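Local atomic coordinates of BF1531-like N-terminal domain-containing protein (PDB entry 3SLR), a protein that binds magnesium through a phosphatase-like domain in this N-terminal part of a longer chain and may hydrolyse ester bonds, although its substrate and cellular role remain unknown. Residues N231-G236 / E288-N293; G236-G239 / N245-V248; W264-K269 / E295-L300. All blocks are in the same frame, centred on the assembly; numbering follows the deposited sequence. Where two conformers were deposited one is given.

Contact 1: N231-G236 / E288-N293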
ATOM      1  N   ASN A 231     -11.747 -12.722 -19.550  1.00 18.43           N
ATOM      2  CA  ASN A 231     -10.916 -11.546 -19.759  1.00 17.74           C
ATOM      3  C   ASN A 231     -10.520 -10.836 -18.465  1.00 17.02           C
ATOM      4  O   ASN A 231     -10.020  -9.718 -18.489  1.00 17.12           O
ATOM      5  CB  ASN A 231     -11.555 -10.587 -20.765  1.00 18.81           C
ATOM      6  CG  ASN A 231     -11.577 -11.169 -22.170  1.00 24.82           C
ATOM      7  OD1 ASN A 231     -10.582 -11.745 -22.636  1.00 26.26           O
ATOM      8  ND2 ASN A 231     -12.714 -11.044 -22.846  1.00 29.88           N
ATOM      9  N   THR A 232     -10.726 -11.517 -17.342  1.00 16.89           N
ATOM     10  CA  THR A 232     -10.253 -11.021 -16.057  1.00 17.25           C
ATOM     11  C   THR A 232      -9.160 -11.940 -15.522  1.00 17.60           C
ATOM     12  O   THR A 232      -8.023 -11.486 -15.318  1.00 16.02           O
ATOM     13  CB  THR A 232     -11.421 -10.826 -15.042  1.00 14.60           C
ATOM     14  OG1 THR A 232     -12.314  -9.835 -15.555  1.00 18.95           O
ATOM     15  CG2 THR A 232     -10.901 -10.337 -13.702  1.00 14.35           C
ATOM     16  N   ILE A 233      -9.462 -13.227 -15.344  1.00 15.39           N
ATOM     17  CA  ILE A 233      -8.420 -14.183 -14.942  1.00 17.88           C
ATOM     18  C   ILE A 233      -7.890 -15.080 -16.077  1.00 17.30           C
ATOM     19  O   ILE A 233      -6.937 -15.822 -15.888  1.00 17.59           O
ATOM     20  CB  ILE A 233      -8.815 -15.035 -13.714  1.00 17.51           C
ATOM     21  CG1 ILE A 233      -9.910 -16.055 -14.070  1.00 15.91           C
ATOM     22  CG2 ILE A 233      -9.231 -14.126 -12.559  1.00 17.21           C
ATOM     23  CD1 ILE A 233     -10.043 -17.178 -13.054  1.00 18.65           C
ATOM     24  N   TRP A 234      -8.528 -15.026 -17.241  1.00 17.54           N
ATOM     25  CA  TRP A 234      -8.005 -15.683 -18.442  1.00 15.47           C
ATOM     26  C   TRP A 234      -8.421 -14.856 -19.646  1.00 17.95           C
ATOM     27  O   TRP A 234      -9.384 -14.101 -19.575  1.00 16.34           O
ATOM     28  CB  TRP A 234      -8.483 -17.145 -18.587  1.00 15.77           C
ATOM     29  CG  TRP A 234      -9.998 -17.349 -18.649  1.00 15.18           C
ATOM     30  CD1 TRP A 234     -10.868 -16.821 -19.567  1.00 17.04           C
ATOM     31  CD2 TRP A 234     -10.794 -18.161 -17.768  1.00 16.96           C
ATOM     32  NE1 TRP A 234     -12.158 -17.241 -19.296  1.00 13.83           N
ATOM     33  CE2 TRP A 234     -12.135 -18.066 -18.200  1.00 15.49           C
ATOM     34  CE3 TRP A 234     -10.502 -18.949 -16.646  1.00 19.48           C
ATOM     35  CZ2 TRP A 234     -13.182 -18.730 -17.547  1.00 16.56           C
ATOM     36  CZ3 TRP A 234     -11.539 -19.611 -16.006  1.00 18.15           C
ATOM     37  CH2 TRP A 234     -12.862 -19.500 -16.460  1.00 16.58           C
ATOM     38  N   GLY A 235      -7.686 -14.972 -20.744  1.00 16.29           N
ATOM     39  CA  GLY A 235      -8.060 -14.265 -21.954  1.00 17.66           C
ATOM     40  C   GLY A 235      -9.140 -15.033 -22.698  1.00 19.41           C
ATOM     41  O   GLY A 235      -9.138 -16.257 -22.716  1.00 20.02           O
ATOM     42  N   GLY A 236     -10.065 -14.315 -23.318  1.00 22.63           N
ATOM     43  CA  GLY A 236     -11.088 -14.960 -24.114  1.00 21.35           C
ATOM     44  C   GLY A 236     -12.377 -15.186 -23.361  1.00 23.48           C
ATOM     45  O   GLY A 236     -12.506 -14.840 -22.185  1.00 21.15           O
ATOM     46  N   GLU A 288     -15.434 -25.414 -15.711  1.00 21.37           N
ATOM     47  CA  GLU A 288     -14.681 -26.385 -16.506  1.00 21.20           C
ATOM     48  C   GLU A 288     -13.176 -26.108 -16.625  1.00 19.75           C
ATOM     49  O   GLU A 288     -12.378 -27.026 -16.465  1.00 21.71           O
ATOM     50  CB  GLU A 288     -15.312 -26.581 -17.884  1.00 21.96           C
ATOM     51  CG  GLU A 288     -15.844 -27.992 -18.091  1.00 30.59           C
ATOM     52  CD  GLU A 288     -16.318 -28.233 -19.506  1.00 32.27           C
ATOM     53  OE1 GLU A 288     -16.827 -27.275 -20.133  1.00 29.56           O
ATOM     54  OE2 GLU A 288     -16.166 -29.374 -19.993  1.00 33.80           O
ATOM     55  N   PRO A 289     -12.779 -24.847 -16.887  1.00 18.47           N
ATOM     56  CA  PRO A 289     -11.336 -24.598 -16.984  1.00 19.83           C
ATOM     57  C   PRO A 289     -10.606 -24.884 -15.675  1.00 20.93           C
ATOM     58  O   PRO A 289      -9.506 -25.423 -15.718  1.00 18.00           O
ATOM     59  CB  PRO A 289     -11.252 -23.110 -17.336  1.00 18.23           C
ATOM     60  CG  PRO A 289     -12.561 -22.785 -17.953  1.00 22.30           C
ATOM     61  CD  PRO A 289     -13.568 -23.654 -17.236  1.00 18.31           C
ATOM     62  N   PHE A 290     -11.206 -24.535 -14.534  1.00 19.95           N
ATOM     63  CA  PHE A 290     -10.609 -24.864 -13.243  1.00 18.46           C
ATOM     64  C   PHE A 290     -10.396 -26.361 -13.128  1.00 18.55           C
ATOM     65  O   PHE A 290      -9.374 -26.817 -12.615  1.00 24.25           O
ATOM     66  CB  PHE A 290     -11.501 -24.393 -12.081  1.00 18.81           C
ATOM     67  CG  PHE A 290     -11.612 -22.898 -11.962  1.00 21.13           C
ATOM     68  CD1 PHE A 290     -12.555 -22.196 -12.700  1.00 18.54           C
ATOM     69  CD2 PHE A 290     -10.778 -22.191 -11.104  1.00 19.34           C
ATOM     70  CE1 PHE A 290     -12.663 -20.816 -12.592  1.00 17.69           C
ATOM     71  CE2 PHE A 290     -10.883 -20.810 -10.981  1.00 21.67           C
ATOM     72  CZ  PHE A 290     -11.826 -20.118 -11.733  1.00 17.67           C
ATOM     73  N   GLU A 291     -11.376 -27.118 -13.610  1.00 21.38           N
ATOM     74  CA  GLU A 291     -11.375 -28.572 -13.482  1.00 23.31           C
ATOM     75  C   GLU A 291     -10.510 -29.289 -14.524  1.00 23.59           C
ATOM     76  O   GLU A 291      -9.879 -30.293 -14.203  1.00 26.53           O
ATOM     77  CB  GLU A 291     -12.808 -29.112 -13.569  1.00 25.42           C
ATOM     78  CG  GLU A 291     -13.770 -28.536 -12.531  1.00 25.36           C
ATOM     79  CD  GLU A 291     -15.226 -28.878 -12.829  1.00 34.44           C
ATOM     80  OE1 GLU A 291     -15.570 -29.066 -14.018  1.00 34.83           O
ATOM     81  OE2 GLU A 291     -16.031 -28.950 -11.875  1.00 36.32           O
ATOM     82  N   ARG A 292     -10.483 -28.779 -15.757  1.00 21.24           N
ATOM     83  CA  ARG A 292      -9.921 -29.540 -16.892  1.00 20.92           C
ATOM     84  C   ARG A 292      -8.621 -28.969 -17.470  1.00 21.96           C
ATOM     85  O   ARG A 292      -7.823 -29.710 -18.046  1.00 22.89           O
ATOM     86  CB  ARG A 292     -10.927 -29.634 -18.048  1.00 22.89           C
ATOM     87  CG  ARG A 292     -12.350 -30.079 -17.691  1.00 29.63           C
ATOM     88  CD  ARG A 292     -12.539 -31.595 -17.690  1.00 34.24           C
ATOM     89  NE  ARG A 292     -12.127 -32.259 -18.933  1.00 33.67           N
ATOM     90  CZ  ARG A 292     -12.918 -32.493 -19.980  1.00 31.72           C
ATOM     91  NH1 ARG A 292     -14.185 -32.105 -19.979  1.00 39.70           N
ATOM     92  NH2 ARG A 292     -12.433 -33.118 -21.047  1.00 37.33           N
ATOM     93  N   ASN A 293      -8.433 -27.658 -17.361  1.00 20.96           N
ATOM     94  CA  ASN A 293      -7.284 -26.999 -17.982  1.00 21.00           C
ATOM     95  C   ASN A 293      -6.076 -26.936 -17.042  1.00 20.62           C
ATOM     96  O   ASN A 293      -6.084 -26.204 -16.057  1.00 18.62           O
ATOM     97  CB  ASN A 293      -7.678 -25.605 -18.493  1.00 19.94           C
ATOM     98  CG  ASN A 293      -6.614 -24.973 -19.389  1.00 20.95           C
ATOM     99  OD1 ASN A 293      -5.417 -25.124 -19.154  1.00 20.57           O
ATOM    100  ND2 ASN A 293      -7.054 -24.245 -20.414  1.00 17.81           N
TER

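Contact 2: G236-G239 / N245-V248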
ATOM      1  N   GLY A 236     -10.065 -14.315 -23.318  1.00 22.63           N
ATOM      2  CA  GLY A 236     -11.088 -14.960 -24.114  1.00 21.35           C
ATOM      3  C   GLY A 236     -12.377 -15.186 -23.361  1.00 23.48           C
ATOM      4  O   GLY A 236     -12.506 -14.840 -22.185  1.00 21.15           O
ATOM      5  N   VAL A 237     -13.342 -15.776 -24.054  1.00 19.03           N
ATOM      6  CA  VAL A 237     -14.668 -15.981 -23.485  1.00 20.50           C
ATOM      7  C   VAL A 237     -14.948 -17.466 -23.520  1.00 20.20           C
ATOM      8  O   VAL A 237     -15.029 -18.063 -24.595  1.00 24.07           O
ATOM      9  CB  VAL A 237     -15.732 -15.197 -24.274  1.00 24.96           C
ATOM     10  CG1 VAL A 237     -17.137 -15.499 -23.742  1.00 21.32           C
ATOM     11  CG2 VAL A 237     -15.439 -13.696 -24.197  1.00 25.63           C
ATOM     12  N   VAL A 238     -15.058 -18.077 -22.343  1.00 17.79           N
ATOM     13  CA  VAL A 238     -15.098 -19.527 -22.261  1.00 17.89           C
ATOM     14  C   VAL A 238     -16.307 -20.114 -22.990  1.00 19.26           C
ATOM     15  O   VAL A 238     -16.212 -21.185 -23.618  1.00 20.06           O
ATOM     16  CB  VAL A 238     -15.005 -20.031 -20.798  1.00 18.01           C
ATOM     17  CG1 VAL A 238     -16.260 -19.663 -19.993  1.00 18.55           C
ATOM     18  CG2 VAL A 238     -14.759 -21.529 -20.764  1.00 18.84           C
ATOM     19  N   GLY A 239     -17.426 -19.398 -22.925  1.00 21.79           N
ATOM     20  CA  GLY A 239     -18.657 -19.831 -23.565  1.00 22.01           C
ATOM     21  C   GLY A 239     -18.535 -19.932 -25.076  1.00 26.60           C
ATOM     22  O   GLY A 239     -19.167 -20.792 -25.694  1.00 26.47           O
ATOM     23  N   ASN A 245      -9.362 -23.476 -24.765  1.00 20.47           N
ATOM     24  CA  ASN A 245      -8.848 -22.363 -25.557  1.00 20.84           C
ATOM     25  C   ASN A 245      -8.716 -20.999 -24.859  1.00 19.31           C
ATOM     26  O   ASN A 245      -8.332 -20.020 -25.487  1.00 21.08           O
ATOM     27  CB  ASN A 245      -9.665 -22.246 -26.845  1.00 21.75           C
ATOM     28  CG  ASN A 245      -9.556 -23.501 -27.708  1.00 23.34           C
ATOM     29  OD1 ASN A 245      -8.469 -24.061 -27.861  1.00 22.78           O
ATOM     30  ND2 ASN A 245     -10.686 -23.968 -28.234  1.00 21.69           N
ATOM     31  N   ILE A 246      -9.032 -20.934 -23.567  1.00 19.07           N
ATOM     32  CA  ILE A 246      -8.824 -19.691 -22.824  1.00 19.08           C
ATOM     33  C   ILE A 246      -7.331 -19.351 -22.817  1.00 19.32           C
ATOM     34  O   ILE A 246      -6.478 -20.239 -22.862  1.00 20.48           O
ATOM     35  CB  ILE A 246      -9.333 -19.796 -21.376  1.00 19.88           C
ATOM     36  CG1 ILE A 246      -8.668 -20.994 -20.682  1.00 20.81           C
ATOM     37  CG2 ILE A 246     -10.846 -19.873 -21.358  1.00 20.78           C
ATOM     38  CD1 ILE A 246      -8.850 -21.031 -19.194  1.00 21.55           C
ATOM     39  N   GLN A 247      -7.017 -18.062 -22.746  0.52 19.22           N
ATOM     40  CA  GLN A 247      -5.625 -17.621 -22.814  0.52 20.53           C
ATOM     41  C   GLN A 247      -4.979 -17.581 -21.431  0.52 18.08           C
ATOM     42  O   GLN A 247      -5.252 -16.685 -20.635  0.52 19.63           O
ATOM     43  CB  GLN A 247      -5.540 -16.260 -23.499  0.52 18.35           C
ATOM     44  CG  GLN A 247      -6.109 -16.268 -24.902  0.52 20.07           C
ATOM     45  CD  GLN A 247      -6.697 -14.937 -25.304  0.52 22.82           C
ATOM     46  OE1 GLN A 247      -6.377 -13.903 -24.719  0.52 26.17           O
ATOM     47  NE2 GLN A 247      -7.585 -14.955 -26.298  0.52 24.73           N
ATOM     48  N   VAL A 248      -4.128 -18.567 -21.157  1.00 16.67           N
ATOM     49  CA  VAL A 248      -3.438 -18.679 -19.881  1.00 18.31           C
ATOM     50  C   VAL A 248      -2.251 -19.615 -20.093  1.00 23.17           C
ATOM     51  O   VAL A 248      -2.350 -20.581 -20.855  1.00 23.32           O
ATOM     52  CB  VAL A 248      -4.371 -19.238 -18.780  1.00 22.43           C
ATOM     53  CG1 VAL A 248      -4.786 -20.680 -19.109  1.00 25.50           C
ATOM     54  CG2 VAL A 248      -3.704 -19.145 -17.416  1.00 25.09           C
TER

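Contact 3: W264-K269 / E295-L300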
ATOM      1  N   TRP A 264      -0.704 -13.843  -8.404  1.00 13.07           N
ATOM      2  CA  TRP A 264      -0.944 -12.811  -7.402  1.00 14.45           C
ATOM      3  C   TRP A 264      -2.188 -13.177  -6.578  1.00 14.37           C
ATOM      4  O   TRP A 264      -2.189 -13.068  -5.354  1.00 14.04           O
ATOM      5  CB  TRP A 264      -1.132 -11.463  -8.106  1.00 12.47           C
ATOM      6  CG  TRP A 264      -1.329 -10.268  -7.199  1.00 14.69           C
ATOM      7  CD1 TRP A 264      -0.363  -9.608  -6.491  1.00 14.44           C
ATOM      8  CD2 TRP A 264      -2.557  -9.582  -6.937  1.00 15.26           C
ATOM      9  NE1 TRP A 264      -0.921  -8.563  -5.795  1.00 15.63           N
ATOM     10  CE2 TRP A 264      -2.264  -8.523  -6.050  1.00 14.74           C
ATOM     11  CE3 TRP A 264      -3.879  -9.764  -7.360  1.00 14.95           C
ATOM     12  CZ2 TRP A 264      -3.240  -7.644  -5.586  1.00 16.02           C
ATOM     13  CZ3 TRP A 264      -4.850  -8.886  -6.894  1.00 16.95           C
ATOM     14  CH2 TRP A 264      -4.525  -7.842  -6.013  1.00 17.05           C
ATOM     15  N   VAL A 265      -3.237 -13.621  -7.257  1.00 13.68           N
ATOM     16  CA  VAL A 265      -4.471 -14.005  -6.563  1.00 14.74           C
ATOM     17  C   VAL A 265      -4.184 -15.176  -5.623  1.00 14.36           C
ATOM     18  O   VAL A 265      -4.660 -15.214  -4.482  1.00 17.48           O
ATOM     19  CB  VAL A 265      -5.583 -14.339  -7.551  1.00 12.27           C
ATOM     20  CG1 VAL A 265      -6.835 -14.882  -6.816  1.00 13.37           C
ATOM     21  CG2 VAL A 265      -5.930 -13.094  -8.373  1.00 15.78           C
ATOM     22  N   LYS A 266      -3.389 -16.119  -6.109  1.00 15.28           N
ATOM     23  CA  LYS A 266      -2.988 -17.275  -5.320  1.00 15.06           C
ATOM     24  C   LYS A 266      -2.291 -16.854  -4.028  1.00 17.36           C
ATOM     25  O   LYS A 266      -2.530 -17.444  -2.972  1.00 16.90           O
ATOM     26  CB  LYS A 266      -2.063 -18.174  -6.152  1.00 15.46           C
ATOM     27  CG  LYS A 266      -1.557 -19.404  -5.405  1.00 20.39           C
ATOM     28  CD  LYS A 266      -0.712 -20.287  -6.331  1.00 22.89           C
ATOM     29  CE  LYS A 266      -0.554 -21.695  -5.773  1.00 34.08           C
ATOM     30  NZ  LYS A 266       0.768 -21.888  -5.125  1.00 35.18           N
ATOM     31  N   LYS A 267      -1.418 -15.851  -4.106  1.00 15.24           N
ATOM     32  CA  LYS A 267      -0.774 -15.344  -2.891  1.00 14.72           C
ATOM     33  C   LYS A 267      -1.789 -14.764  -1.893  1.00 14.72           C
ATOM     34  O   LYS A 267      -1.658 -14.959  -0.687  1.00 14.55           O
ATOM     35  CB  LYS A 267       0.315 -14.317  -3.213  1.00 13.77           C
ATOM     36  CG  LYS A 267       1.592 -14.937  -3.780  1.00 14.08           C
ATOM     37  CD  LYS A 267       2.677 -13.870  -3.994  1.00 14.43           C
ATOM     38  CE  LYS A 267       2.345 -12.940  -5.163  1.00 14.79           C
ATOM     39  NZ  LYS A 267       3.485 -11.973  -5.430  1.00 13.04           N
ATOM     40  N   LEU A 268      -2.783 -14.040  -2.395  1.00 14.33           N
ATOM     41  CA  LEU A 268      -3.849 -13.522  -1.536  1.00 14.56           C
ATOM     42  C   LEU A 268      -4.585 -14.666  -0.831  1.00 16.61           C
ATOM     43  O   LEU A 268      -4.779 -14.640   0.385  1.00 15.07           O
ATOM     44  CB  LEU A 268      -4.844 -12.676  -2.344  1.00 12.44           C
ATOM     45  CG  LEU A 268      -4.266 -11.378  -2.895  1.00 13.56           C
ATOM     46  CD1 LEU A 268      -5.268 -10.729  -3.858  1.00 13.54           C
ATOM     47  CD2 LEU A 268      -3.865 -10.414  -1.762  1.00 13.46           C
ATOM     48  N   LYS A 269      -4.982 -15.672  -1.597  1.00 15.29           N
ATOM     49  CA  LYS A 269      -5.695 -16.803  -1.021  1.00 19.22           C
ATOM     50  C   LYS A 269      -4.813 -17.431   0.059  1.00 18.70           C
ATOM     51  O   LYS A 269      -5.271 -17.729   1.166  1.00 19.20           O
ATOM     52  CB  LYS A 269      -6.032 -17.823  -2.119  1.00 15.84           C
ATOM     53  CG  LYS A 269      -6.905 -19.000  -1.681  1.00 18.57           C
ATOM     54  CD  LYS A 269      -6.083 -20.108  -1.030  1.00 20.22           C
ATOM     55  CE  LYS A 269      -6.975 -21.236  -0.491  1.00 29.47           C
ATOM     56  NZ  LYS A 269      -7.990 -20.721   0.464  1.00 38.27           N
ATOM     57  N   GLU A 295      -3.238 -25.562 -17.237  1.00 20.34           N
ATOM     58  CA  GLU A 295      -2.495 -24.311 -17.142  1.00 21.02           C
ATOM     59  C   GLU A 295      -3.091 -23.344 -16.136  1.00 23.21           C
ATOM     60  O   GLU A 295      -2.491 -22.324 -15.844  1.00 21.97           O
ATOM     61  CB  GLU A 295      -2.361 -23.609 -18.499  1.00 24.42           C
ATOM     62  CG  GLU A 295      -1.192 -24.095 -19.343  1.00 30.24           C
ATOM     63  CD  GLU A 295       0.140 -24.066 -18.601  1.00 29.96           C
ATOM     64  OE1 GLU A 295       0.664 -22.965 -18.326  1.00 33.38           O
ATOM     65  OE2 GLU A 295       0.661 -25.153 -18.282  1.00 32.11           O
HETATM   66  N   MSE A 296      -4.271 -23.656 -15.609  1.00 20.47           N
HETATM   67  CA  MSE A 296      -4.851 -22.815 -14.567  1.00 19.05           C
HETATM   68  C   MSE A 296      -3.963 -22.826 -13.320  1.00 21.32           C
HETATM   69  O   MSE A 296      -3.533 -23.884 -12.854  1.00 20.30           O
HETATM   70  CB  MSE A 296      -6.268 -23.288 -14.209  1.00 19.10           C
HETATM   71  CG  MSE A 296      -7.299 -23.068 -15.310  1.00 20.07           C
HETATM   72 SE   MSE A 296      -7.789 -21.198 -15.543  1.00 29.73          SE
HETATM   73  CE  MSE A 296      -8.777 -20.910 -13.867  1.00 16.89           C
ATOM     74  N   VAL A 297      -3.682 -21.645 -12.783  1.00 19.52           N
ATOM     75  CA  VAL A 297      -3.000 -21.543 -11.496  1.00 20.79           C
ATOM     76  C   VAL A 297      -4.017 -21.701 -10.373  1.00 20.80           C
ATOM     77  O   VAL A 297      -3.823 -22.488  -9.443  1.00 22.01           O
ATOM     78  CB  VAL A 297      -2.240 -20.201 -11.362  1.00 18.19           C
ATOM     79  CG1 VAL A 297      -1.615 -20.063  -9.979  1.00 17.47           C
ATOM     80  CG2 VAL A 297      -1.157 -20.116 -12.426  1.00 21.70           C
ATOM     81  N   LEU A 298      -5.110 -20.956 -10.470  1.00 18.78           N
ATOM     82  CA  LEU A 298      -6.218 -21.091  -9.526  1.00 19.17           C
ATOM     83  C   LEU A 298      -6.984 -22.389  -9.775  1.00 20.11           C
ATOM     84  O   LEU A 298      -7.251 -22.743 -10.922  1.00 21.48           O
ATOM     85  CB  LEU A 298      -7.156 -19.888  -9.648  1.00 17.92           C
ATOM     86  CG  LEU A 298      -6.489 -18.548  -9.321  1.00 18.31           C
ATOM     87  CD1 LEU A 298      -7.449 -17.382  -9.508  1.00 20.82           C
ATOM     88  CD2 LEU A 298      -5.958 -18.587  -7.899  1.00 19.70           C
ATOM     89  N   LYS A 299      -7.317 -23.102  -8.701  1.00 21.15           N
ATOM     90  CA  LYS A 299      -8.138 -24.311  -8.788  1.00 20.16           C
ATOM     91  C   LYS A 299      -9.444 -24.075  -8.027  1.00 21.00           C
ATOM     92  O   LYS A 299      -9.571 -23.097  -7.289  1.00 20.55           O
ATOM     93  CB  LYS A 299      -7.399 -25.500  -8.178  1.00 20.89           C
ATOM     94  CG  LYS A 299      -6.005 -25.735  -8.740  1.00 21.18           C
ATOM     95  CD  LYS A 299      -6.012 -25.977 -10.235  1.00 22.33           C
ATOM     96  CE  LYS A 299      -4.588 -26.228 -10.731  1.00 23.84           C
ATOM     97  NZ  LYS A 299      -4.510 -26.536 -12.178  1.00 23.54           N
ATOM     98  N   LEU A 300     -10.415 -24.966  -8.200  1.00 22.98           N
ATOM     99  CA  LEU A 300     -11.690 -24.792  -7.515  1.00 22.39           C
ATOM    100  C   LEU A 300     -11.528 -24.679  -6.007  1.00 21.96           C
ATOM    101  O   LEU A 300     -12.285 -23.963  -5.369  1.00 22.35           O
ATOM    102  CB  LEU A 300     -12.682 -25.905  -7.857  1.00 20.90           C
ATOM    103  CG  LEU A 300     -13.313 -25.802  -9.247  1.00 23.84           C
ATOM    104  CD1 LEU A 300     -14.446 -26.816  -9.419  1.00 25.53           C
ATOM    105  CD2 LEU A 300     -13.825 -24.395  -9.480  1.00 23.77           C
TER

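Contact 1: N231-G236 / E288-N293
Trp234 brings CH2 and CZ3 of its six-membered ring up against Pro289, CH2 meeting CG of the proline at 3.6 Å and CZ3 lying 3.8 Å from its CB. The same CZ3 is also 3.8 Å from CE1 of Phe290, which comes up at the indole's edge, near its plane. The two aromatic planes are turned 64° against each other with centroids 5.9 Å apart, an oblique aromatic pair. Beside them Ile233 reaches out through CD1 to touch CZ of Phe290 at 3.7 Å. Trp234 carries CG between its own backbone N and carbonyl carbon (chi1 59°), and this swings the indole out of the loop to the helix 283-292. Within the loop, Gly236 N donates to Asn231 OD1 at 2.7 Å, coming in above the carbonyl plane. The polar corner of the indole has work elsewhere, since NE1 bonds to OD1 of Asp230, a magnesium ligand. Phe290 also pairs edge-to-face with Phe306. All four touching residues are buried and the contact itself is wholly apolar. The indole therefore has two ends with different chemistry: carbon packed on the helix, and an N-H that reaches the carboxylate of Asp230, consistent with a second-shell residue that positions a metal ligand.

Contact 2: G236-G239 / N245-V248
This is a light, partly buried van der Waals contact at the mouth of a short excursion, where the chain leaves the metal-binding loop, makes the small helix 238-241 and returns. Two places touch. On the inner one, Ile246 turns its CG2 branch to Val238, the methyl 4.2 Å from CB of the valine. Ile246 has CG1 between backbone N and carbonyl carbon (chi1 55°), leaving CG2 beside N, on the valine's side. Both side chains also rest on Pro289 of helix 283-292. On the outer one, the amide of Gln247 lies against the backbone of Gly236, with NE2 3.9 Å from Gly236 N and 4.1 Å from its CA; Gln247 has a second conformer, so this touch is less certain. The two backbones come closest at Gly236 and Ile246, 5.4 Å between CA atoms, and the positive phi of Gly236 (96°) lets the chain turn close to the returning segment. Val237 is the N-cap residue of the helix, and Val238 N bonds to OD1 of the magnesium ligand Asp230. The arrangement is consistent with the segment after a HAD-type DxDx(T/V) pattern, where the chain leaves the strand end that carries the metal-binding aspartates Asp228 and Asp230.

Contact 3: W264-K269 / E295-L300
Leu298 and Val265 make the tight half of this contact, and Lys266 with Val297 the looser, outer half. On the inner side CD1 of Leu298 sits 3.7 Å from CG1 of Val265 and 4.1 Å from its CB, while the second methyl, CD2, lies 4.0 Å from the same CG1. Both branches of the leucine fork thus bear on one valine methyl, and the two side chains cross at about a right angle. Val265 has CG1 opposite its backbone N (chi1 174°), which presents that methyl to the loop. CD2 of Leu298 further reaches the helix backbone itself, 4.0 Å from Lys266 N, at the closest approach of the two backbones, where the CA atoms of Lys266 and Leu298 are 6.5 Å apart. Both Val265 and Leu298 are buried.

Toward solvent the packing thins to a single point. Lys266 runs out with its aliphatic stem stretched and passes across Val297, its CD 3.8 Å from CG1 of that valine, before bending at the last torsion (chi4 -101°) to lead its amine away from the loop. Only the hydrocarbon part of this exposed lysine is used. The loop is held in shape by its own polar bond, Lys299 NZ giving to Met296 O at 2.9 Å, and by Gln262, whose OE1 accepts from the backbone N of both Val297 and Leu298.

Deeper in, Val265 also leans on Leu225 and Leu227 of strand 224-227, and Leu298 on Phe290 of helix 283-292, which places the loop between the helix 255-270 and the helix 283-292, just ahead of strand 305-309.

In the fold
From the N terminus, the chain first builds the five-stranded domain, and all three contacts lie in the later phosphatase-like domain around its four-stranded sheet. After strand 224-227, residues 231-236 open contact 1. Contact 2 starts from the same loop, sharing Gly236, and closes a short one around helix 238-241; it nests inside contact 1. Helix 255-270 then opens contact 3 before contact 1 closes on helix 283-292, so these two cross; contact 3 closes at 295-300, in series after contact 2. Ile246 packs against Trp234, and selenomethionine Met296 touches both Phe290 and Ile246, joining the metal-binding loop, helix 283-292 and the approach to strand 305-309.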